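Local coordinates for BH1478 protein (Bacillus halodurans, PDB 2QUP) that is of unknown function but belongs to the DUF327 family and folds as an all-helical bundle of four long helices, at residues 53-56 with 57-60; 123-126 with 127-130; 96-99 with 100-104; 105-108 with 109-112. One frame throughout, in Å; residues are numbered along the deposited sequence.

Interactions 1 and 4 lie within helices, whereas 2 and 3 lie at helix starts, with K125 and G97 at the N-cap; their side-chain chemistry changes with place. Interactions 1 and 2 involve different helices, 27-60 and 126-144 with the loop before it, yet lie side by side at one end of the bundle and touch, S58 CA standing 3.7 Å from I129 CG2. Interactions 3 and 4 follow each other on helix 98-120; the centre of interaction 3 is about 29 Å from that of interaction 1. Interactions 1 and 3 are partly buried, whereas 2 and 4 lie mainly at the surface. Salt bridges mark the surface pair; a methyl contact accompanies interaction 1, and a tyrosine and two arginines pack at the helix start in interaction 3.

Interaction 1. Residues 53-56 with 57-60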
loop_
_atom_site.group_PDB
_atom_site.type_symbol
_atom_site.label_atom_id
_atom_site.label_comp_id
_atom_site.label_asym_id
_atom_site.label_seq_id
_atom_site.Cartn_x
_atom_site.Cartn_y
_atom_site.Cartn_z
ATOM N N GLN A 53 -4.140 7.824 8.508
ATOM C CA GLN A 53 -5.312 8.211 7.757
ATOM C C GLN A 53 -6.351 7.083 7.812
ATOM O O GLN A 53 -7.536 7.324 7.697
ATOM C CB GLN A 53 -4.914 8.556 6.313
ATOM C CG GLN A 53 -6.035 9.134 5.444
ATOM C CD GLN A 53 -6.844 10.238 6.110
ATOM O OE1 GLN A 53 -6.296 11.237 6.557
ATOM N NE2 GLN A 53 -8.159 10.072 6.140
ATOM N N GLY A 54 -5.893 5.856 8.000
ATOM C CA GLY A 54 -6.794 4.714 7.930
ATOM C C GLY A 54 -7.532 4.666 9.239
ATOM O O GLY A 54 -8.726 4.383 9.292
ATOM N N LYS A 55 -6.780 4.930 10.303
ATOM C CA LYS A 55 -7.319 5.187 11.616
ATOM C C LYS A 55 -8.309 6.348 11.685
ATOM O O LYS A 55 -9.430 6.166 12.182
ATOM C CB LYS A 55 -6.184 5.351 12.626
ATOM C CG LYS A 55 -6.647 5.802 14.003
ATOM C CD LYS A 55 -6.491 4.693 15.010
ATOM C CE LYS A 55 -7.764 3.890 15.158
ATOM N NZ LYS A 55 -7.509 2.676 15.992
ATOM N N LEU A 56 -7.916 7.530 11.192
ATOM C CA LEU A 56 -8.843 8.673 11.051
ATOM C C LEU A 56 -10.128 8.295 10.359
ATOM O O LEU A 56 -11.198 8.646 10.845
ATOM C CB LEU A 56 -8.204 9.825 10.256
ATOM C CG LEU A 56 -8.904 11.176 10.313
ATOM C CD1 LEU A 56 -9.322 11.487 11.734
ATOM C CD2 LEU A 56 -7.962 12.272 9.795
ATOM N N LEU A 57 -10.015 7.573 9.236
ATOM C CA LEU A 57 -11.179 7.171 8.444
ATOM C C LEU A 57 -12.048 6.241 9.238
ATOM O O LEU A 57 -13.249 6.349 9.155
ATOM C CB LEU A 57 -10.795 6.480 7.129
ATOM C CG LEU A 57 -11.874 5.652 6.391
ATOM C CD1 LEU A 57 -13.056 6.498 5.912
ATOM C CD2 LEU A 57 -11.254 4.887 5.230
ATOM N N SER A 58 -11.449 5.341 10.006
ATOM C CA SER A 58 -12.215 4.424 10.863
ATOM C C SER A 58 -13.020 5.168 11.948
ATOM O O SER A 58 -14.121 4.724 12.356
ATOM C CB SER A 58 -11.267 3.420 11.505
ATOM O OG SER A 58 -10.650 3.990 12.642
ATOM N N GLU A 59 -12.472 6.298 12.404
ATOM C CA GLU A 59 -13.088 7.144 13.424
ATOM C C GLU A 59 -14.131 8.086 12.814
ATOM O O GLU A 59 -15.218 8.235 13.355
ATOM C CB GLU A 59 -12.018 7.997 14.133
ATOM C CG GLU A 59 -10.957 7.247 14.937
ATOM C CD GLU A 59 -11.500 6.550 16.180
ATOM O OE1 GLU A 59 -11.378 5.310 16.244
ATOM O OE2 GLU A 59 -12.030 7.228 17.095
ATOM N N THR A 60 -13.789 8.761 11.719
ATOM C CA THR A 60 -14.680 9.776 11.161
ATOM C C THR A 60 -15.709 9.164 10.230
ATOM O O THR A 60 -16.899 9.449 10.380
ATOM C CB THR A 60 -13.946 10.882 10.407
ATOM O OG1 THR A 60 -13.337 10.311 9.255
ATOM C CG2 THR A 60 -12.886 11.528 11.267
#
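The peptide planes of Q53 and K55 receive the amides of the next turn differently: L57 N lies above the Q53 carbonyl plane, 36° out of it and 2.9 Å from Q53 O, whereas E59 N is tilted only 16° from the K55 carbonyl plane, 3.1 Å from K55 O. S58 OG also stands in that plane, on a lone pair, but the O–O distance is very short and the serine has two conformers, so this bond is doubtful. The two amide bonds are i to i+4 links of the last turn of helix 27-60, completed by T60 N on L56 O at 2.7 Å. The K55 and E59 side chains run alongside each other, with NZ still 4.7 Å from OE1, so opposite charges are near without pairing. E59 CG is anti to its own carbonyl carbon (chi1 -64°), beside the backbone N, which places it 3.3 Å from K55 O. T60 CG2 meets L56 CD1 at 3.6 Å, the two side chains crossing at a slant. With a glycine in place of T60, that methyl would be gone and L56 CD1 would probably be freer to turn. Beyond the turn, E65 touches both L56 and T60 and bonds Q53 NE2.

Interaction 2. Residues 123-126 with 127-130; sequences EKKG and LDIL
K125 and D128 run alongside each other in the same direction at the start of helix 126-144, where K125 holds the N-cap position and D128 sits in the first turn. Their charged ends form a long salt bridge, K125 NZ to D128 OD2 at 3.6 Å. The lysine does not meet the carboxylate by its tip alone: K125 CB is also 3.6 Å from D128 OD2, and the chain, bent at chi3 and chi4, bows outward round this oxygen and returns NZ to it. D128 CG is anti to its carbonyl carbon (chi1 -59°), a setting that brings the carboxylate alongside K125, three residues earlier. A negative group in the first turn is also likely to interact well with the positive end of the helix dipole. K124 and I129 meet differently, crossing obliquely, with K124 CG 4.0 Å from I129 CD1. This is an aliphatic contact; the ammonium of K124 is engaged by A121 O, and R61 lies against both side chains. Two backbone bonds close the first turn. I129 N bonds K125 O at 3.1 Å (N-H...O angle 172°), and L130 N reaches G126 O at 3.0 Å. The L130 side chain touches K55 and S58 of helix 27-60. I129 CG1 also lies against the carbonyl oxygen of the N-cap residue, 3.4 Å from K125 O.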
loop_
_atom_site.group_PDB
_atom_site.type_symbol
_atom_site.label_atom_id
_atom_site.label_comp_id
_atom_site.label_asym_id
_atom_site.label_seq_id
_atom_site.Cartn_x
_atom_site.Cartn_y
_atom_site.Cartn_z
ATOM N N GLU A 123 -25.779 2.443 7.729
ATOM C CA GLU A 123 -25.047 2.070 8.935
ATOM C C GLU A 123 -23.562 1.792 8.623
ATOM O O GLU A 123 -23.210 1.449 7.490
ATOM C CB GLU A 123 -25.758 0.907 9.656
ATOM C CG GLU A 123 -25.403 -0.530 9.212
ATOM C CD GLU A 123 -25.526 -0.795 7.707
ATOM O OE1 GLU A 123 -24.602 -1.431 7.150
ATOM O OE2 GLU A 123 -26.532 -0.375 7.085
ATOM N N LYS A 124 -22.701 1.959 9.625
ATOM C CA LYS A 124 -21.283 2.273 9.390
ATOM C C LYS A 124 -20.411 2.096 10.653
ATOM O O LYS A 124 -20.269 3.033 11.451
ATOM C CB LYS A 124 -21.162 3.708 8.866
ATOM C CG LYS A 124 -19.981 3.960 7.960
ATOM C CD LYS A 124 -20.095 5.290 7.212
ATOM C CE LYS A 124 -21.280 6.162 7.635
ATOM N NZ LYS A 124 -22.414 6.101 6.655
ATOM N N LYS A 125 -19.825 0.905 10.817
ATOM C CA LYS A 125 -19.180 0.522 12.075
ATOM C C LYS A 125 -17.662 0.694 12.061
ATOM O O LYS A 125 -16.967 0.110 11.230
ATOM C CB LYS A 125 -19.572 -0.901 12.475
ATOM C CG LYS A 125 -20.905 -0.967 13.219
ATOM C CD LYS A 125 -21.048 -2.271 13.995
ATOM C CE LYS A 125 -22.144 -3.168 13.417
ATOM N NZ LYS A 125 -21.638 -4.538 13.104
ATOM N N GLY A 126 -17.154 1.496 12.995
ATOM C CA GLY A 126 -15.731 1.830 13.059
ATOM C C GLY A 126 -14.783 0.639 13.118
ATOM O O GLY A 126 -13.697 0.711 12.583
ATOM N N LEU A 127 -15.183 -0.469 13.748
ATOM C CA LEU A 127 -14.259 -1.588 13.915
ATOM C C LEU A 127 -14.109 -2.447 12.666
ATOM O O LEU A 127 -12.999 -2.908 12.357
ATOM C CB LEU A 127 -14.618 -2.445 15.123
ATOM C CG LEU A 127 -13.556 -3.419 15.632
ATOM C CD1 LEU A 127 -12.269 -2.709 16.043
ATOM C CD2 LEU A 127 -14.160 -4.148 16.815
ATOM N N ASP A 128 -15.224 -2.660 11.966
ATOM C CA ASP A 128 -15.238 -3.288 10.637
ATOM C C ASP A 128 -14.415 -2.480 9.641
ATOM O O ASP A 128 -13.647 -3.051 8.894
ATOM C CB ASP A 128 -16.671 -3.430 10.113
ATOM C CG ASP A 128 -17.557 -4.274 11.025
ATOM O OD1 ASP A 128 -17.049 -5.134 11.774
ATOM O OD2 ASP A 128 -18.782 -4.068 10.994
ATOM N N ILE A 129 -14.580 -1.161 9.645
ATOM C CA ILE A 129 -13.760 -0.257 8.811
ATOM C C ILE A 129 -12.257 -0.347 9.120
ATOM O O ILE A 129 -11.426 -0.462 8.216
ATOM C CB ILE A 129 -14.293 1.191 8.863
ATOM C CG1 ILE A 129 -15.720 1.225 8.294
ATOM C CG2 ILE A 129 -13.371 2.159 8.125
ATOM C CD1 ILE A 129 -16.240 2.578 7.899
ATOM N N LEU A 130 -11.930 -0.347 10.411
ATOM C CA LEU A 130 -10.594 -0.666 10.890
ATOM C C LEU A 130 -10.037 -1.981 10.350
ATOM O O LEU A 130 -8.896 -2.025 9.869
ATOM C CB LEU A 130 -10.561 -0.627 12.419
ATOM C CG LEU A 130 -9.239 -0.460 13.148
ATOM C CD1 LEU A 130 -8.418 0.723 12.555
ATOM C CD2 LEU A 130 -9.563 -0.247 14.614
#

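Interaction 3. Residues 96-99 with 100-104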
loop_
_atom_site.group_PDB
_atom_site.type_symbol
_atom_site.label_atom_id
_atom_site.label_comp_id
_atom_site.label_asym_id
_atom_site.label_seq_id
_atom_site.Cartn_x
_atom_site.Cartn_y
_atom_site.Cartn_z
ATOM N N ARG A 96 9.647 -13.770 -6.537
ATOM C CA ARG A 96 8.264 -14.155 -6.246
ATOM C C ARG A 96 7.448 -14.246 -7.528
ATOM O O ARG A 96 6.446 -14.964 -7.580
ATOM C CB ARG A 96 7.608 -13.129 -5.330
ATOM C CG ARG A 96 7.918 -13.276 -3.860
ATOM C CD ARG A 96 7.196 -12.207 -3.072
ATOM N NE ARG A 96 7.503 -10.891 -3.632
ATOM C CZ ARG A 96 6.632 -9.897 -3.767
ATOM N NH1 ARG A 96 5.373 -10.040 -3.377
ATOM N NH2 ARG A 96 7.031 -8.750 -4.299
ATOM N N GLY A 97 7.866 -13.515 -8.560
ATOM C CA GLY A 97 7.088 -13.464 -9.806
ATOM C C GLY A 97 6.268 -12.195 -10.003
ATOM O O GLY A 97 5.646 -11.693 -9.064
ATOM N N ARG A 98 6.253 -11.683 -11.236
ATOM C CA ARG A 98 5.358 -10.587 -11.623
ATOM C C ARG A 98 3.896 -10.960 -11.413
ATOM O O ARG A 98 3.105 -10.157 -10.912
ATOM C CB ARG A 98 5.549 -10.251 -13.095
ATOM C CG ARG A 98 6.808 -9.456 -13.391
ATOM C CD ARG A 98 7.099 -9.495 -14.879
ATOM N NE ARG A 98 6.289 -8.536 -15.630
ATOM C CZ ARG A 98 6.011 -8.632 -16.930
ATOM N NH1 ARG A 98 6.453 -9.656 -17.649
ATOM N NH2 ARG A 98 5.278 -7.696 -17.515
ATOM N N THR A 99 3.549 -12.184 -11.792
ATOM C CA THR A 99 2.220 -12.736 -11.531
ATOM C C THR A 99 1.718 -12.445 -10.103
ATOM O O THR A 99 0.625 -11.897 -9.950
ATOM C CB THR A 99 2.143 -14.226 -11.905
ATOM O OG1 THR A 99 2.530 -14.390 -13.282
ATOM C CG2 THR A 99 0.728 -14.779 -11.730
ATOM N N LYS A 100 2.533 -12.749 -9.087
ATOM C CA LYS A 100 2.150 -12.580 -7.675
ATOM C C LYS A 100 1.928 -11.117 -7.285
ATOM O O LYS A 100 0.925 -10.784 -6.653
ATOM C CB LYS A 100 3.181 -13.237 -6.746
ATOM C CG LYS A 100 2.908 -12.990 -5.266
ATOM C CD LYS A 100 3.138 -14.200 -4.414
ATOM C CE LYS A 100 2.102 -14.255 -3.292
ATOM N NZ LYS A 100 0.768 -14.633 -3.821
ATOM N N ILE A 101 2.866 -10.261 -7.696
ATOM C CA ILE A 101 2.854 -8.837 -7.451
ATOM C C ILE A 101 1.576 -8.247 -8.015
ATOM O O ILE A 101 0.846 -7.544 -7.321
ATOM C CB ILE A 101 4.092 -8.181 -8.139
ATOM C CG1 ILE A 101 5.397 -8.665 -7.472
ATOM C CG2 ILE A 101 4.016 -6.655 -8.121
ATOM C CD1 ILE A 101 6.679 -7.925 -7.952
ATOM N N TYR A 102 1.296 -8.576 -9.272
ATOM C CA TYR A 102 0.071 -8.150 -9.942
ATOM C C TYR A 102 -1.191 -8.684 -9.273
ATOM O O TYR A 102 -2.186 -7.963 -9.201
ATOM C CB TYR A 102 0.067 -8.592 -11.392
ATOM C CG TYR A 102 1.157 -7.943 -12.204
ATOM C CD1 TYR A 102 1.722 -6.729 -11.818
ATOM C CD2 TYR A 102 1.621 -8.543 -13.360
ATOM C CE1 TYR A 102 2.742 -6.126 -12.584
ATOM C CE2 TYR A 102 2.640 -7.935 -14.126
ATOM C CZ TYR A 102 3.184 -6.743 -13.718
ATOM O OH TYR A 102 4.190 -6.148 -14.481
ATOM N N LYS A 103 -1.143 -9.922 -8.785
ATOM C CA LYS A 103 -2.290 -10.514 -8.092
ATOM C C LYS A 103 -2.613 -9.781 -6.780
ATOM O O LYS A 103 -3.773 -9.710 -6.355
ATOM C CB LYS A 103 -2.050 -11.998 -7.804
ATOM C CG LYS A 103 -3.278 -12.721 -7.167
ATOM C CD LYS A 103 -2.918 -13.859 -6.164
ATOM C CE LYS A 103 -2.205 -13.381 -4.867
ATOM N NZ LYS A 103 -3.097 -13.038 -3.702
ATOM N N ILE A 104 -1.583 -9.261 -6.131
ATOM C CA ILE A 104 -1.756 -8.513 -4.893
ATOM C C ILE A 104 -2.387 -7.153 -5.197
ATOM O O ILE A 104 -3.377 -6.771 -4.568
ATOM C CB ILE A 104 -0.406 -8.365 -4.130
ATOM C CG1 ILE A 104 0.047 -9.709 -3.571
ATOM C CG2 ILE A 104 -0.511 -7.377 -2.981
ATOM C CD1 ILE A 104 1.538 -9.738 -3.333
HETATM O O HOH W 1 4.063 -15.496 -9.106
#
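G97 O is shared by two amides, both weakly: K100 N at 3.3 Å, at a poorly directed angle, and I101 N at 3.4 Å, nearly straight. This is the N-cap of helix 98-120. At the positive phi of G97, 103°, a CB would press on R96 O, consistent with glycine at this position. Water 1 extends the cap, donating to R96 O and accepting a weak bond from K100 N. The first firm bond of the helix follows, Y102 N to R98 O at 2.9 Å. That same carbonyl oxygen lies over one face of the Y102 ring, 3.2 Å from Y102 CG, where the first torsion of the tyrosine (chi1 -64°) swings the ring back over the preceding turn. The R98 and Y102 side chains then continue together in one direction, with guanidinium and ring planes 78° apart. Y102 OH sits at the guanidinium edge, near its plane, and R98 NE gives it a weak hydrogen bond of 3.4 Å. R96 runs at about a right angle to I101 and I104: its NH2 is 3.6 Å from I101 CG1, while I104 CD1 meets NH1 at the guanidinium edge. The main polar partner of this arginine is I143 O, which bonds NH2. Helix 126-144 thus touches the turn through N142 and I143, both of which pack on I104, while helix 63-88 brings L85 against R98 and Y102, and its E88 touches I101 and bonds the backbone N of R96 and G97.

Interaction 4. Residues 105-108 with 109-112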
loop_
_atom_site.group_PDB
_atom_site.type_symbol
_atom_site.label_atom_id
_atom_site.label_comp_id
_atom_site.label_asym_id
_atom_site.label_seq_id
_atom_site.Cartn_x
_atom_site.Cartn_y
_atom_site.Cartn_z
ATOM N N VAL A 105 -1.836 -6.449 -6.187
ATOM C CA VAL A 105 -2.414 -5.200 -6.683
ATOM C C VAL A 105 -3.875 -5.287 -7.085
ATOM O O VAL A 105 -4.666 -4.382 -6.781
ATOM C CB VAL A 105 -1.616 -4.616 -7.845
ATOM C CG1 VAL A 105 -2.272 -3.329 -8.347
ATOM C CG2 VAL A 105 -0.217 -4.354 -7.397
ATOM N N LYS A 106 -4.231 -6.372 -7.751
ATOM C CA LYS A 106 -5.619 -6.649 -8.081
ATOM C C LYS A 106 -6.509 -6.888 -6.863
ATOM O O LYS A 106 -7.665 -6.454 -6.842
ATOM C CB LYS A 106 -5.733 -7.753 -9.144
ATOM C CG LYS A 106 -5.112 -7.322 -10.527
ATOM C CD LYS A 106 -5.440 -8.258 -11.714
ATOM C CE LYS A 106 -5.005 -9.706 -11.457
ATOM N NZ LYS A 106 -3.727 -10.077 -12.133
ATOM N N GLU A 107 -5.977 -7.532 -5.836
ATOM C CA GLU A 107 -6.748 -7.744 -4.605
ATOM C C GLU A 107 -6.909 -6.476 -3.780
ATOM O O GLU A 107 -7.895 -6.334 -3.061
ATOM C CB GLU A 107 -6.106 -8.810 -3.735
ATOM C CG GLU A 107 -6.751 -10.183 -3.813
ATOM C CD GLU A 107 -8.218 -10.183 -3.411
ATOM O OE1 GLU A 107 -9.020 -10.847 -4.110
ATOM O OE2 GLU A 107 -8.566 -9.530 -2.401
ATOM N N VAL A 108 -5.924 -5.575 -3.865
ATOM C CA VAL A 108 -5.979 -4.276 -3.218
ATOM C C VAL A 108 -7.130 -3.471 -3.820
ATOM O O VAL A 108 -7.964 -2.944 -3.081
ATOM C CB VAL A 108 -4.625 -3.459 -3.379
ATOM C CG1 VAL A 108 -4.819 -2.019 -2.945
ATOM C CG2 VAL A 108 -3.515 -4.056 -2.530
ATOM N N ASP A 109 -7.157 -3.397 -5.159
ATOM C CA ASP A 109 -8.220 -2.728 -5.901
ATOM C C ASP A 109 -9.593 -3.267 -5.478
ATOM O O ASP A 109 -10.459 -2.489 -5.104
ATOM C CB ASP A 109 -8.012 -2.925 -7.402
ATOM C CG ASP A 109 -8.923 -2.047 -8.242
ATOM O OD1 ASP A 109 -9.938 -2.561 -8.741
ATOM O OD2 ASP A 109 -8.620 -0.846 -8.423
ATOM N N ARG A 110 -9.766 -4.585 -5.511
ATOM C CA ARG A 110 -11.005 -5.235 -5.037
ATOM C C ARG A 110 -11.433 -4.728 -3.664
ATOM O O ARG A 110 -12.577 -4.302 -3.491
ATOM C CB ARG A 110 -10.793 -6.730 -4.936
ATOM C CG ARG A 110 -11.388 -7.547 -6.072
ATOM C CD ARG A 110 -12.271 -8.672 -5.546
ATOM N NE ARG A 110 -11.729 -9.330 -4.349
ATOM C CZ ARG A 110 -12.367 -9.448 -3.179
ATOM N NH1 ARG A 110 -13.585 -8.952 -3.014
ATOM N NH2 ARG A 110 -11.781 -10.068 -2.163
ATOM N N LYS A 111 -10.499 -4.772 -2.705
ATOM C CA LYS A 111 -10.718 -4.304 -1.332
ATOM C C LYS A 111 -11.054 -2.814 -1.181
ATOM O O LYS A 111 -11.906 -2.461 -0.376
ATOM C CB LYS A 111 -9.535 -4.689 -0.419
ATOM C CG LYS A 111 -9.415 -6.187 -0.047
ATOM C CD LYS A 111 -10.771 -6.829 0.301
ATOM C CE LYS A 111 -10.641 -8.325 0.599
ATOM N NZ LYS A 111 -11.969 -9.007 0.824
ATOM N N LEU A 112 -10.362 -1.962 -1.934
ATOM C CA LEU A 112 -10.640 -0.540 -1.943
ATOM C C LEU A 112 -12.073 -0.224 -2.360
ATOM O O LEU A 112 -12.727 0.627 -1.745
ATOM C CB LEU A 112 -9.644 0.196 -2.849
ATOM C CG LEU A 112 -8.282 0.400 -2.205
ATOM C CD1 LEU A 112 -7.282 1.124 -3.195
ATOM C CD2 LEU A 112 -8.428 1.207 -0.877
#
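E107 and R110 form a two-pronged salt bridge, the arginine gripping the carboxylate side-on with NE and NH2. R110 NE reaches E107 OE1 at 3.1 Å, with an N-H...O angle of 165°. OE1 lies within the guanidinium plane, yet the nitrogen approaches it from above the carboxylate plane. The second prong, R110 NH2 to E107 OE2 at 3.3 Å, uses the syn lone pair of that oxygen. The two flat groups are therefore not coplanar but 63° apart. A bend at chi2 of E107 (-59°) turns the carboxylate back alongside R110. K111 comes to the same carboxylate with its chain, CE standing 3.8 Å from E107 OE2, while its NZ remains 4.7 Å away. With a glutamine in place of E107, R110 would probably lose its ion-pair mate, and the closely spaced ends of R110 and K111 would have less nearby negative charge to offset them. Under the side chains run regular i to i+4 bonds, the shortest being L112 N to V108 O at 2.8 Å. V108 and L112 lie alongside each other and pack against helix 126-144, through L139 and I136 respectively; their mutual contact rests on one of two L112 conformers. V105 meets V77 and V81 of helix 63-88, and L112 its Y69 and V73. D109 OD2 bonds a glycerol, probably from the crystallisation liquor. Over residues 105-112 the helix sets apolar V105, V108 and L112 against its neighbours, while the E107-R110 pair lies on the more exposed side.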